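Local coordinates for protein chitinase (Paenibacillus sp. FPU-7, PDB 5GZT) that probably hydrolyses chitin and chitodextrins at random internal beta-1,4 linkages between N-acetylglucosamine units, at residues 38-43 against 65-70; 85-90 against 106-111; 316-321 against 342-347; 771-776 against 792-797; 804-809 against 826-831. All blocks are in the same frame, centred on the assembly; numbering follows the deposited sequence.

How the contacts relate
Along the chain the five contacts follow one another in series. Contacts 1 and 2, with centres 10 Å apart, share one parallel sheet: strands 67-70 and 85-89 are neighbours in it, joined by backbone bonds such as Asn89 N to Leu69 O, and both contacts touch the same formic acid. Contact 3 lies in the first family 18 domain, its centre about 70 Å from that of contact 2. Contacts 4 and 5, centres 9 Å apart, sit in the second, where Tyr793 OH is probably hydrogen-bonded to Asp830 OD1 and strands 790-799 and 802-805 are sheet neighbours; the centres of contacts 3 and 5 are about 67 Å apart. The protein is thus elongated, a repetitive beta region followed by two barrels with an immunoglobulin-like domain between them in sequence.

Contact 1 of 5, residues 38-43 against 65-70; sequences GSVKLE and AKVTLS. With FMT (formic acid), chain K.
Ser70 and Thr68 join Leu42 and Lys41 across two parallel strands, 40-43 and 67-70, whose axes approach to 4.7 Å at 3°. Thr68 is tied at both ends of its backbone: its N donates to Val40 O (3.0 Å) and its O accepts Leu42 N (3.0 Å). Ser70 N extends the ladder to Leu42 O at 2.9 Å, a bent bond of 138° at the hydrogen. On one face Leu42 meets Leu69 and Val40 meets Val67, CG1 of Val40 lying 4.1 Å from CG1 of Val67. On the other face Lys41 CG lies anti to the backbone N (chi1 172°), and the chain passes Thr68 OG1 before bending at chi4. Its NZ thereby donates to O1 of a formic acid at 2.6 Å, while Ser70 OG holds O2 at 2.8 Å. A methionine in place of Lys41 would probably leave formic acid O1 without its charged donor. The chemistry separates an apolar face from a polar one that could hold a small anion such as this formic acid, probably from the crystallisation liquor.

Contact 2 of 5, residues 85-90 against 106-111; sequences QLNVNS and VIVLAS. With FMT (formic acid), chain K.
Val88 N donates to Val108 O at 2.8 Å with an angle of 176° at the hydrogen, an almost straight bond in the middle of a parallel ladder. Similar bonds flank it: Val108 N reaches Leu86 O at 2.8 Å, and Ala110 N reaches Val88 O at 2.9 Å. Strand axes 4.8 Å apart and inclined by 9° confirm the close parallel pairing. On one face Leu86, Val88, Ile107 and Leu109 are buried. Leu109 CG is anti to the carbonyl carbon (chi1 -58°), which carries CD2 alongside Val88 CG2 at 3.8 Å, the two side chains pointing the same way. Ile107 CD1 meets Leu86 CB in a similar apolar contact of 4.0 Å, and Leu96 of strand 92-98 touches both residues. The other face bears Gln85, Asn87, Val106 and Val108. Here the Gln85 chain crosses Val108, with Gln85 CG 4.0 Å from Val108 CG2, whereas Asn87 lies side by side with Val108. Asn89 ND2 donates to formic acid O1 at 3.2 Å, the third protein group on a ligand also held by Lys41 and Ser70. Strands 85-89 and 106-109, one coil apart and stacked in parallel register, with strand 92-98 between them in sequence and belonging to a second parallel sheet, are characteristic of a parallel beta-helix.

Contact 3 of 5, residues 316-321 against 342-347; sequences VVTIKE and NPDESN
Within the family 18 TIM-barrel domain, Thr318 and the 3-10 residues Ile319 and Lys320, which follow the strand antiparallel to barrel strand 303-312, pack against Asn342, just before helix 344-352, and Asp344, its first residue. The evidence centres on Asn342 O, which accepts two N-H groups. Lys320 NZ donates to it at 3.0 Å from 49° above the carbonyl plane, and Asp344 N donates from the opposite face, closing an inverse gamma turn centred on Pro343. Lys320 CG stands between its backbone N and carbonyl carbon (chi1 73°), and from there the chain slides past the Asp344 carboxylate in the reverse direction before bending toward Asn342 O. The carboxylate is fixed from several directions. Asn342 ND2, keeping the bond within its amide plane, donates to Asp344 OD2 at 3.0 Å, although it meets that oxygen from 51° above the carboxylate plane. Water donates to Asp344 OD1 at 2.6 Å and accepts from Ile319 N at 2.8 Å, while Tyr306 OH also bonds OD1, and Ala285 O takes Asn342 ND2 as well. Apolar atoms fill in beside these polar ones: Thr318 CG2 lies 3.6 Å from Asp344 CB, and Ile319 CG2 lies 3.6 Å from Asn342 ND2. With so many donors around it, the buried carboxylate is probably stabilised as an anion. A second water accepts from Glu345 N at 3.1 Å and more weakly from Lys320 NZ.

Contact 4 of 5, residues 771-776 against 792-797; sequences PGWVDW and NYAFAR
Gly772 packs tightly against Tyr793 and Ala794: its N donates to Ala794 O at 2.7 Å with a C=O...N angle of 171°. Having no side chain, it lets Tyr793 OH approach its CA to 3.4 Å, and that hydroxyl is hydrogen-bonded to Asp830. Looser packing follows at Trp773, which is partly exposed. Its CG stands between the backbone N and the carbonyl carbon (chi1 46°), placing the indole alongside Phe795, whose CD2 comes in the indole plane at its edge, 3.9 Å from Trp773 CZ3. Trp773 CH2 also lies 4.0 Å from Ala794 CB, while Pro771 CB sits over one indole face, toward its rim. Replacing Trp773 by an alanine is likely to open a gap beside Phe795 and strip Pro771 CB of its ring. Phe795 follows a cis peptide bond, and Ala794 CB sits over the centre of its ring. The parallel pairing of Pro771 with Ala794 links adjacent strands 765-771 and 790-799, and a cis peptide at such a strand is a feature of family 18 TIM barrels.

Contact 5 of 5, residues 804-809 against 826-831; sequences VKISED and RNNPDD
Lys805 and Asp831 make the salt bridge of this contact, NZ to OD1 at 2.6 Å, the ammonium standing 54° out of the carboxylate plane. The lysine chain is extended beyond CG and, on its way, slides past Asp830 with CD 4.0 Å from Asp830 CB. Water-mediated bonds form the second group. One water accepts from Ser807 OG at 2.7 Å and donates to Asn828 O at 2.8 Å and to Asp830 OD2 at 2.6 Å, so a single molecule ties Ser807 of the 3-10 segment to Asn828 before the helix and to Asp830, its first residue. Another accepts from Ile806 N at 2.9 Å and donates weakly to Asp830 OD1, which Tyr793 OH also bonds. Among direct bonds inside 826-831, Asn828 ND2 donates to Asp830 OD2 at 3.1 Å from 50° above the carboxylate plane, while Gly772 O takes the same nitrogen. The packing group is small: Ile806 CG2, placed between its backbone N and carbonyl carbon by CG1 lying anti to that N (chi1 -163°), rests 3.5 Å from Asn828 ND2, and Ser807 CB faces Arg826 O. The turn at Pro829 is an inverse gamma turn leading into helix 830-843. Asn828, Pro829 and Asp830 thus repeat the Asn342, Pro343 and Asp344 arrangement of the first domain, joining the strand beside barrel strand 790-799 to the helix before strand 848-854 of this family 18 TIM barrel.

Contact 1 of 5, residues 38-43 against 65-70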
# COMPACT_ATOMS: atom_id res chain seq x y z
N GLY B 38 65.24 10.85 -36.38
CA GLY B 38 65.85 9.85 -37.23
C GLY B 38 65.30 8.46 -37.00
O GLY B 38 64.28 8.28 -36.35
N SER B 39 66.01 7.50 -37.58
CA SER B 39 65.64 6.12 -37.58
C SER B 39 65.98 5.50 -36.24
O SER B 39 67.06 5.74 -35.67
CB SER B 39 66.31 5.40 -38.73
OG SER B 39 65.85 5.98 -39.93
N VAL B 40 65.02 4.74 -35.73
CA VAL B 40 65.03 4.29 -34.35
C VAL B 40 64.07 3.11 -34.07
O VAL B 40 63.07 2.92 -34.77
CB VAL B 40 64.71 5.47 -33.41
CG1 VAL B 40 63.21 5.84 -33.48
CG2 VAL B 40 65.12 5.16 -31.97
N LYS B 41 64.36 2.33 -33.03
CA LYS B 41 63.42 1.36 -32.51
C LYS B 41 63.43 1.41 -31.00
O LYS B 41 64.45 1.11 -30.39
CB LYS B 41 63.75 -0.03 -33.08
CG LYS B 41 62.97 -1.20 -32.50
CD LYS B 41 63.07 -2.38 -33.46
CE LYS B 41 62.71 -3.71 -32.85
NZ LYS B 41 61.51 -3.67 -31.98
N LEU B 42 62.32 1.82 -30.39
CA LEU B 42 62.20 1.81 -28.93
C LEU B 42 61.64 0.47 -28.60
O LEU B 42 60.71 -0.03 -29.29
CB LEU B 42 61.29 2.91 -28.39
CG LEU B 42 61.60 4.33 -28.89
CD1 LEU B 42 60.85 5.40 -28.09
CD2 LEU B 42 63.09 4.68 -28.89
N GLU B 43 62.25 -0.12 -27.57
CA GLU B 43 61.85 -1.41 -27.05
C GLU B 43 61.87 -1.41 -25.52
O GLU B 43 62.78 -0.88 -24.90
CB GLU B 43 62.84 -2.41 -27.59
CG GLU B 43 62.49 -3.86 -27.37
CD GLU B 43 63.07 -4.74 -28.48
OE1 GLU B 43 64.13 -4.39 -29.09
OE2 GLU B 43 62.43 -5.81 -28.71
N ALA B 65 62.62 7.49 -43.18
CA ALA B 65 63.20 7.07 -41.90
C ALA B 65 62.37 5.87 -41.32
O ALA B 65 61.17 5.82 -41.52
CB ALA B 65 63.20 8.22 -40.90
N LYS B 66 63.02 4.92 -40.63
CA LYS B 66 62.35 3.78 -40.06
C LYS B 66 62.15 4.03 -38.59
O LYS B 66 63.12 4.20 -37.84
CB LYS B 66 63.13 2.49 -40.27
CG LYS B 66 62.51 1.60 -41.33
CD LYS B 66 63.28 0.30 -41.52
CE LYS B 66 63.12 -0.66 -40.34
NZ LYS B 66 61.70 -1.02 -40.06
N VAL B 67 60.89 4.01 -38.16
CA VAL B 67 60.60 4.37 -36.78
C VAL B 67 59.72 3.28 -36.25
O VAL B 67 58.61 3.09 -36.76
CB VAL B 67 59.88 5.75 -36.69
CG1 VAL B 67 59.48 6.05 -35.24
CG2 VAL B 67 60.80 6.85 -37.26
N THR B 68 60.18 2.55 -35.25
CA THR B 68 59.32 1.53 -34.67
C THR B 68 59.32 1.48 -33.18
O THR B 68 60.32 1.73 -32.57
CB THR B 68 59.37 0.14 -35.40
OG1 THR B 68 59.32 -0.97 -34.50
CG2 THR B 68 60.41 0.01 -36.35
N LEU B 69 58.15 1.14 -32.62
CA LEU B 69 57.86 1.19 -31.19
C LEU B 69 57.37 -0.16 -30.72
O LEU B 69 56.48 -0.78 -31.36
CB LEU B 69 56.74 2.25 -30.89
CG LEU B 69 57.12 3.74 -30.71
CD1 LEU B 69 58.21 4.23 -31.64
CD2 LEU B 69 55.90 4.68 -30.78
N SER B 70 57.90 -0.56 -29.57
CA SER B 70 57.45 -1.73 -28.81
C SER B 70 57.50 -1.35 -27.38
O SER B 70 58.56 -0.98 -26.92
CB SER B 70 58.35 -2.97 -29.02
OG SER B 70 58.34 -3.27 -30.41
C FMT K . 59.52 -6.47 -31.80
O1 FMT K . 60.05 -5.69 -32.62
O2 FMT K . 58.68 -6.05 -30.83

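Contact 2 of 5, residues 85-90 against 106-111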
# COMPACT_ATOMS: atom_id res chain seq x y z
N GLN B 85 56.17 7.05 -41.74
CA GLN B 85 55.58 5.81 -41.32
C GLN B 85 56.01 5.52 -39.90
O GLN B 85 57.21 5.54 -39.61
CB GLN B 85 56.06 4.66 -42.19
CG GLN B 85 55.42 3.31 -41.80
CD GLN B 85 55.54 2.30 -42.92
OE1 GLN B 85 55.34 2.62 -44.10
NE2 GLN B 85 55.89 1.08 -42.57
N LEU B 86 55.02 5.20 -39.05
CA LEU B 86 55.20 4.73 -37.67
C LEU B 86 54.82 3.26 -37.66
O LEU B 86 53.66 2.87 -38.04
CB LEU B 86 54.34 5.53 -36.67
CG LEU B 86 54.40 5.04 -35.25
CD1 LEU B 86 55.80 5.26 -34.73
CD2 LEU B 86 53.42 5.66 -34.31
N ASN B 87 55.80 2.42 -37.30
CA ASN B 87 55.55 0.98 -37.03
C ASN B 87 55.38 0.80 -35.55
O ASN B 87 56.27 1.17 -34.78
CB ASN B 87 56.71 0.08 -37.52
CG ASN B 87 56.54 -0.30 -38.97
OD1 ASN B 87 56.03 -1.41 -39.35
ND2 ASN B 87 56.91 0.62 -39.79
N VAL B 88 54.27 0.19 -35.15
CA VAL B 88 54.10 -0.17 -33.78
C VAL B 88 54.02 -1.69 -33.80
O VAL B 88 53.06 -2.29 -34.31
CB VAL B 88 52.86 0.45 -33.18
CG1 VAL B 88 52.87 0.22 -31.65
CG2 VAL B 88 52.78 1.96 -33.54
N ASN B 89 55.02 -2.29 -33.20
CA ASN B 89 55.25 -3.74 -33.29
C ASN B 89 54.69 -4.51 -32.13
O ASN B 89 54.41 -5.72 -32.29
CB ASN B 89 56.75 -4.00 -33.39
CG ASN B 89 57.26 -3.82 -34.78
OD1 ASN B 89 56.58 -3.30 -35.67
ND2 ASN B 89 58.45 -4.32 -34.99
N SER B 90 54.61 -3.88 -30.95
CA SER B 90 53.96 -4.52 -29.81
C SER B 90 53.59 -3.51 -28.73
O SER B 90 54.23 -2.48 -28.60
CB SER B 90 54.83 -5.64 -29.18
OG SER B 90 55.81 -5.10 -28.40
N VAL B 106 51.58 6.86 -42.73
CA VAL B 106 51.13 5.44 -42.64
C VAL B 106 51.42 5.00 -41.25
O VAL B 106 52.55 5.24 -40.76
CB VAL B 106 51.95 4.52 -43.60
CG1 VAL B 106 51.57 3.04 -43.41
CG2 VAL B 106 51.76 4.98 -45.05
N ILE B 107 50.45 4.29 -40.66
CA ILE B 107 50.57 3.81 -39.32
C ILE B 107 50.37 2.29 -39.45
O ILE B 107 49.30 1.85 -39.91
CB ILE B 107 49.49 4.34 -38.39
CG1 ILE B 107 49.43 5.88 -38.37
CG2 ILE B 107 49.77 3.83 -37.00
CD1 ILE B 107 50.60 6.59 -37.66
N VAL B 108 51.36 1.51 -39.02
CA VAL B 108 51.30 0.01 -39.14
C VAL B 108 51.18 -0.54 -37.74
O VAL B 108 52.16 -0.38 -36.93
CB VAL B 108 52.54 -0.59 -39.80
CG1 VAL B 108 52.30 -2.10 -40.08
CG2 VAL B 108 52.96 0.22 -41.04
N LEU B 109 50.02 -1.14 -37.43
CA LEU B 109 49.79 -1.63 -36.10
C LEU B 109 49.82 -3.13 -36.17
O LEU B 109 48.89 -3.74 -36.75
CB LEU B 109 48.42 -1.18 -35.54
CG LEU B 109 48.16 0.36 -35.48
CD1 LEU B 109 46.85 0.59 -34.78
CD2 LEU B 109 49.27 1.09 -34.74
N ALA B 110 50.82 -3.72 -35.52
CA ALA B 110 51.02 -5.18 -35.51
C ALA B 110 49.88 -5.82 -34.71
O ALA B 110 49.22 -5.13 -33.93
CB ALA B 110 52.42 -5.56 -34.93
N SER B 111 49.61 -7.11 -34.94
CA SER B 111 48.46 -7.78 -34.37
C SER B 111 48.32 -7.71 -32.89
O SER B 111 47.19 -7.70 -32.39
CB SER B 111 48.44 -9.30 -34.70
OG SER B 111 49.52 -9.96 -34.07
C FMT K . 59.52 -6.47 -31.80
O1 FMT K . 60.05 -5.69 -32.62
O2 FMT K . 58.68 -6.05 -30.83

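Contact 3 of 5, residues 316-321 against 342-347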
# COMPACT_ATOMS: atom_id res chain seq x y z
N VAL B 316 21.41 -0.45 13.04
CA VAL B 316 19.99 -0.29 13.05
C VAL B 316 19.38 -0.78 14.37
O VAL B 316 19.42 -1.97 14.66
CB VAL B 316 19.32 -1.06 11.88
CG1 VAL B 316 17.79 -0.88 11.92
CG2 VAL B 316 19.90 -0.61 10.54
N VAL B 317 18.68 0.14 15.04
CA VAL B 317 18.10 -0.05 16.38
C VAL B 317 16.65 0.41 16.44
O VAL B 317 16.22 1.20 15.61
CB VAL B 317 18.86 0.80 17.40
CG1 VAL B 317 20.30 0.25 17.61
CG2 VAL B 317 18.91 2.27 17.00
N THR B 318 15.91 -0.06 17.41
CA THR B 318 14.58 0.48 17.61
C THR B 318 14.67 2.00 17.97
O THR B 318 15.73 2.52 18.39
CB THR B 318 13.81 -0.28 18.69
OG1 THR B 318 14.55 -0.28 19.88
CG2 THR B 318 13.53 -1.66 18.30
N ILE B 319 13.58 2.75 17.72
CA ILE B 319 13.59 4.22 17.93
C ILE B 319 13.84 4.62 19.40
O ILE B 319 14.45 5.65 19.69
CB ILE B 319 12.30 4.88 17.37
CG1 ILE B 319 12.47 6.36 17.15
CG2 ILE B 319 11.09 4.55 18.24
CD1 ILE B 319 11.26 7.00 16.41
N LYS B 320 13.41 3.79 20.32
CA LYS B 320 13.76 4.03 21.76
C LYS B 320 15.24 4.13 22.05
O LYS B 320 15.63 4.74 23.04
CB LYS B 320 13.14 2.96 22.68
CG LYS B 320 13.80 1.59 22.58
CD LYS B 320 12.94 0.47 23.15
CE LYS B 320 12.77 0.66 24.65
NZ LYS B 320 11.56 0.01 25.27
N GLU B 321 16.06 3.60 21.15
CA GLU B 321 17.52 3.68 21.28
C GLU B 321 18.14 4.83 20.58
O GLU B 321 19.35 4.89 20.49
CB GLU B 321 18.10 2.38 20.76
CG GLU B 321 17.57 1.19 21.56
CD GLU B 321 18.29 -0.12 21.26
OE1 GLU B 321 19.54 -0.09 21.01
OE2 GLU B 321 17.61 -1.17 21.28
N ASN B 342 9.57 3.49 24.76
CA ASN B 342 8.71 3.19 23.59
C ASN B 342 8.61 1.67 23.34
O ASN B 342 9.60 1.03 23.19
CB ASN B 342 9.26 3.90 22.36
CG ASN B 342 8.24 3.94 21.25
OD1 ASN B 342 7.19 4.58 21.42
ND2 ASN B 342 8.43 3.09 20.23
N PRO B 343 7.41 1.10 23.29
CA PRO B 343 7.24 -0.33 23.20
C PRO B 343 7.39 -0.99 21.81
O PRO B 343 6.47 -1.63 21.33
CB PRO B 343 5.82 -0.50 23.70
CG PRO B 343 5.16 0.70 23.15
CD PRO B 343 6.11 1.78 23.38
N ASP B 344 8.59 -0.91 21.27
CA ASP B 344 8.85 -1.31 19.92
C ASP B 344 8.62 -2.80 19.68
O ASP B 344 7.99 -3.21 18.64
CB ASP B 344 10.23 -0.85 19.46
CG ASP B 344 10.27 0.63 19.18
OD1 ASP B 344 9.72 1.10 18.11
OD2 ASP B 344 10.84 1.34 20.07
N GLU B 345 9.02 -3.61 20.66
CA GLU B 345 8.95 -5.05 20.49
C GLU B 345 7.52 -5.48 20.61
O GLU B 345 7.05 -6.30 19.81
CB GLU B 345 9.86 -5.79 21.49
CG GLU B 345 11.34 -5.40 21.31
CD GLU B 345 12.36 -6.45 21.79
OE1 GLU B 345 12.05 -7.22 22.74
OE2 GLU B 345 13.49 -6.46 21.22
N SER B 346 6.81 -4.96 21.58
CA SER B 346 5.37 -5.18 21.62
C SER B 346 4.66 -4.74 20.27
O SER B 346 3.79 -5.43 19.72
CB SER B 346 4.79 -4.35 22.77
OG SER B 346 3.43 -4.67 22.92
N ASN B 347 5.04 -3.56 19.80
CA ASN B 347 4.40 -2.97 18.59
C ASN B 347 4.56 -3.92 17.42
O ASN B 347 3.52 -4.42 16.82
CB ASN B 347 5.06 -1.65 18.30
CG ASN B 347 4.45 -0.50 19.07
OD1 ASN B 347 3.46 -0.63 19.72
ND2 ASN B 347 5.04 0.63 18.96
O HOH W 1 11.53 1.52 16.27
O HOH W 2 10.51 -2.59 23.23

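Contact 4 of 5, residues 771-776 against 792-797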
# COMPACT_ATOMS: atom_id res chain seq x y z
N PRO B 771 -42.86 -14.56 27.98
CA PRO B 771 -42.79 -15.99 27.85
C PRO B 771 -44.03 -16.62 28.46
O PRO B 771 -44.43 -16.29 29.57
CB PRO B 771 -41.55 -16.33 28.63
CG PRO B 771 -41.33 -15.25 29.57
CD PRO B 771 -41.87 -14.01 28.91
N GLY B 772 -44.66 -17.51 27.69
CA GLY B 772 -45.86 -18.18 28.11
C GLY B 772 -45.65 -19.34 29.11
O GLY B 772 -46.62 -19.87 29.64
N TRP B 773 -44.40 -19.74 29.31
CA TRP B 773 -44.02 -20.78 30.24
C TRP B 773 -43.76 -20.20 31.62
O TRP B 773 -43.34 -20.94 32.46
CB TRP B 773 -42.81 -21.58 29.77
CG TRP B 773 -41.62 -20.68 29.22
CD1 TRP B 773 -40.56 -20.13 29.93
CD2 TRP B 773 -41.43 -20.27 27.87
NE1 TRP B 773 -39.76 -19.42 29.10
CE2 TRP B 773 -40.28 -19.47 27.83
CE3 TRP B 773 -42.15 -20.47 26.70
CZ2 TRP B 773 -39.82 -18.88 26.64
CZ3 TRP B 773 -41.70 -19.90 25.55
CH2 TRP B 773 -40.55 -19.09 25.52
N VAL B 774 -44.00 -18.91 31.82
CA VAL B 774 -44.12 -18.26 33.11
C VAL B 774 -45.60 -18.11 33.39
O VAL B 774 -46.34 -17.66 32.54
CB VAL B 774 -43.41 -16.88 33.13
CG1 VAL B 774 -43.76 -16.08 34.36
CG2 VAL B 774 -41.88 -17.00 33.06
N ASP B 775 -46.03 -18.54 34.57
CA ASP B 775 -47.40 -18.36 35.05
C ASP B 775 -47.51 -16.97 35.63
O ASP B 775 -47.25 -16.76 36.83
CB ASP B 775 -47.67 -19.41 36.12
CG ASP B 775 -49.11 -19.44 36.60
OD1 ASP B 775 -49.96 -18.64 36.21
OD2 ASP B 775 -49.39 -20.34 37.40
N TRP B 776 -47.89 -16.01 34.77
CA TRP B 776 -47.84 -14.60 35.15
C TRP B 776 -48.80 -14.24 36.28
O TRP B 776 -48.45 -13.44 37.14
CB TRP B 776 -48.02 -13.64 33.95
CG TRP B 776 -46.81 -13.70 33.07
CD1 TRP B 776 -46.59 -14.54 32.03
CD2 TRP B 776 -45.60 -13.04 33.32
NE1 TRP B 776 -45.28 -14.43 31.61
CE2 TRP B 776 -44.66 -13.50 32.38
CE3 TRP B 776 -45.19 -12.12 34.31
CZ2 TRP B 776 -43.37 -13.03 32.35
CZ3 TRP B 776 -43.90 -11.65 34.26
CH2 TRP B 776 -43.02 -12.09 33.27
N ASN B 792 -45.27 -9.42 22.53
CA ASN B 792 -45.37 -10.67 21.82
C ASN B 792 -45.50 -11.86 22.81
O ASN B 792 -44.64 -12.02 23.64
CB ASN B 792 -44.14 -10.97 20.92
CG ASN B 792 -44.14 -10.21 19.59
OD1 ASN B 792 -45.07 -9.50 19.25
ND2 ASN B 792 -43.01 -10.26 18.91
N TYR B 793 -46.54 -12.67 22.73
CA TYR B 793 -46.69 -13.86 23.59
C TYR B 793 -46.01 -15.03 22.94
O TYR B 793 -46.40 -15.44 21.86
CB TYR B 793 -48.17 -14.17 23.83
CG TYR B 793 -48.41 -15.27 24.79
CD1 TYR B 793 -48.31 -15.07 26.18
CD2 TYR B 793 -48.70 -16.55 24.34
CE1 TYR B 793 -48.55 -16.12 27.10
CE2 TYR B 793 -48.94 -17.62 25.26
CZ TYR B 793 -48.87 -17.39 26.62
OH TYR B 793 -49.14 -18.44 27.44
N ALA B 794 -44.92 -15.53 23.56
CA ALA B 794 -44.14 -16.65 23.09
C ALA B 794 -44.63 -17.94 23.81
O ALA B 794 -44.62 -17.94 25.02
CB ALA B 794 -42.71 -16.38 23.47
N PHE B 795 -45.16 -18.97 23.16
CA PHE B 795 -45.41 -19.00 21.73
C PHE B 795 -46.65 -19.84 21.52
O PHE B 795 -47.06 -20.60 22.40
CB PHE B 795 -44.32 -19.63 20.96
CG PHE B 795 -42.99 -18.93 20.95
CD1 PHE B 795 -42.74 -17.94 20.04
CD2 PHE B 795 -41.91 -19.45 21.70
CE1 PHE B 795 -41.49 -17.31 19.99
CE2 PHE B 795 -40.65 -18.85 21.63
CZ PHE B 795 -40.43 -17.76 20.76
N ALA B 796 -47.26 -19.70 20.33
CA ALA B 796 -48.12 -20.72 19.74
C ALA B 796 -47.27 -21.58 18.80
O ALA B 796 -46.19 -21.17 18.41
CB ALA B 796 -49.27 -20.10 19.02
N ARG B 797 -47.73 -22.75 18.48
CA ARG B 797 -46.95 -23.71 17.68
C ARG B 797 -47.81 -24.25 16.61
O ARG B 797 -49.02 -23.90 16.55
CB ARG B 797 -46.42 -24.86 18.56
CG ARG B 797 -45.40 -24.36 19.61
CD ARG B 797 -44.11 -24.20 18.87
NE ARG B 797 -43.18 -23.26 19.43
CZ ARG B 797 -42.09 -23.55 20.14
NH1 ARG B 797 -41.83 -24.76 20.62
NH2 ARG B 797 -41.27 -22.57 20.43

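Contact 5 of 5, residues 804-809 against 826-831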
# COMPACT_ATOMS: atom_id res chain seq x y z
N VAL B 804 -51.67 -24.15 17.45
CA VAL B 804 -52.03 -24.78 18.74
C VAL B 804 -51.24 -24.16 19.87
O VAL B 804 -50.31 -23.40 19.63
CB VAL B 804 -51.74 -26.26 18.69
CG1 VAL B 804 -52.55 -26.88 17.58
CG2 VAL B 804 -50.28 -26.53 18.47
N LYS B 805 -51.69 -24.37 21.09
CA LYS B 805 -50.91 -23.97 22.25
C LYS B 805 -49.62 -24.75 22.34
O LYS B 805 -49.53 -25.90 21.84
CB LYS B 805 -51.68 -24.17 23.52
CG LYS B 805 -52.90 -23.27 23.68
CD LYS B 805 -53.82 -23.78 24.83
CE LYS B 805 -54.87 -22.75 25.19
NZ LYS B 805 -55.91 -23.28 26.14
N ILE B 806 -48.61 -24.13 22.96
CA ILE B 806 -47.25 -24.70 23.03
C ILE B 806 -47.22 -26.05 23.73
O ILE B 806 -46.38 -26.90 23.42
CB ILE B 806 -46.26 -23.73 23.72
CG1 ILE B 806 -44.83 -24.14 23.39
CG2 ILE B 806 -46.51 -23.60 25.22
CD1 ILE B 806 -43.79 -23.08 23.68
N SER B 807 -48.17 -26.26 24.65
CA SER B 807 -48.31 -27.58 25.30
C SER B 807 -48.66 -28.74 24.35
O SER B 807 -48.57 -29.85 24.76
CB SER B 807 -49.29 -27.51 26.46
OG SER B 807 -50.57 -27.09 26.07
N GLU B 808 -49.00 -28.46 23.09
CA GLU B 808 -49.27 -29.47 22.11
C GLU B 808 -48.10 -29.80 21.24
O GLU B 808 -48.19 -30.71 20.41
CB GLU B 808 -50.44 -29.08 21.26
CG GLU B 808 -51.68 -28.80 22.03
CD GLU B 808 -52.32 -30.09 22.56
OE1 GLU B 808 -51.89 -31.20 22.16
OE2 GLU B 808 -53.19 -29.98 23.42
N ASP B 809 -46.99 -29.10 21.42
CA ASP B 809 -45.74 -29.45 20.73
C ASP B 809 -45.00 -30.47 21.64
O ASP B 809 -44.50 -30.10 22.67
CB ASP B 809 -44.90 -28.18 20.57
CG ASP B 809 -43.58 -28.39 19.95
OD1 ASP B 809 -43.12 -29.56 19.74
OD2 ASP B 809 -42.96 -27.36 19.60
N ARG B 826 -46.70 -29.92 29.92
CA ARG B 826 -48.04 -30.42 29.53
C ARG B 826 -49.15 -29.53 30.04
O ARG B 826 -50.19 -29.39 29.37
CB ARG B 826 -48.30 -31.87 29.99
CG ARG B 826 -47.46 -32.92 29.23
CD ARG B 826 -47.85 -34.40 29.46
NE ARG B 826 -47.69 -34.85 30.86
CZ ARG B 826 -46.60 -35.42 31.37
NH1 ARG B 826 -45.51 -35.70 30.65
NH2 ARG B 826 -46.61 -35.75 32.64
N ASN B 827 -48.91 -28.93 31.20
CA ASN B 827 -49.83 -28.04 31.85
C ASN B 827 -49.43 -26.53 31.72
O ASN B 827 -49.82 -25.71 32.53
CB ASN B 827 -49.88 -28.40 33.33
CG ASN B 827 -50.53 -29.73 33.56
OD1 ASN B 827 -49.86 -30.70 33.87
ND2 ASN B 827 -51.81 -29.80 33.34
N ASN B 828 -48.73 -26.19 30.66
CA ASN B 828 -48.34 -24.80 30.41
C ASN B 828 -49.54 -23.88 30.58
O ASN B 828 -50.62 -24.15 30.06
CB ASN B 828 -47.74 -24.65 29.03
CG ASN B 828 -46.96 -23.40 28.92
OD1 ASN B 828 -45.86 -23.30 29.46
ND2 ASN B 828 -47.57 -22.39 28.34
N PRO B 829 -49.37 -22.83 31.38
CA PRO B 829 -50.46 -22.00 31.80
C PRO B 829 -50.96 -20.97 30.78
O PRO B 829 -51.11 -19.82 31.10
CB PRO B 829 -49.89 -21.31 33.05
CG PRO B 829 -48.44 -21.16 32.73
CD PRO B 829 -48.09 -22.42 31.98
N ASP B 830 -51.37 -21.43 29.60
CA ASP B 830 -51.72 -20.54 28.47
C ASP B 830 -53.00 -19.88 28.77
O ASP B 830 -53.07 -18.64 28.73
CB ASP B 830 -51.74 -21.32 27.14
CG ASP B 830 -50.37 -21.72 26.71
OD1 ASP B 830 -49.52 -20.80 26.42
OD2 ASP B 830 -50.10 -22.94 26.66
N ASP B 831 -54.04 -20.64 29.16
CA ASP B 831 -55.30 -19.96 29.45
C ASP B 831 -55.20 -18.91 30.55
O ASP B 831 -55.82 -17.86 30.45
CB ASP B 831 -56.39 -20.95 29.89
CG ASP B 831 -57.00 -21.73 28.74
OD1 ASP B 831 -56.97 -21.31 27.54
OD2 ASP B 831 -57.59 -22.77 29.03
O HOH W 3 -49.11 -21.41 23.76
O HOH W 4 -51.43 -24.99 27.50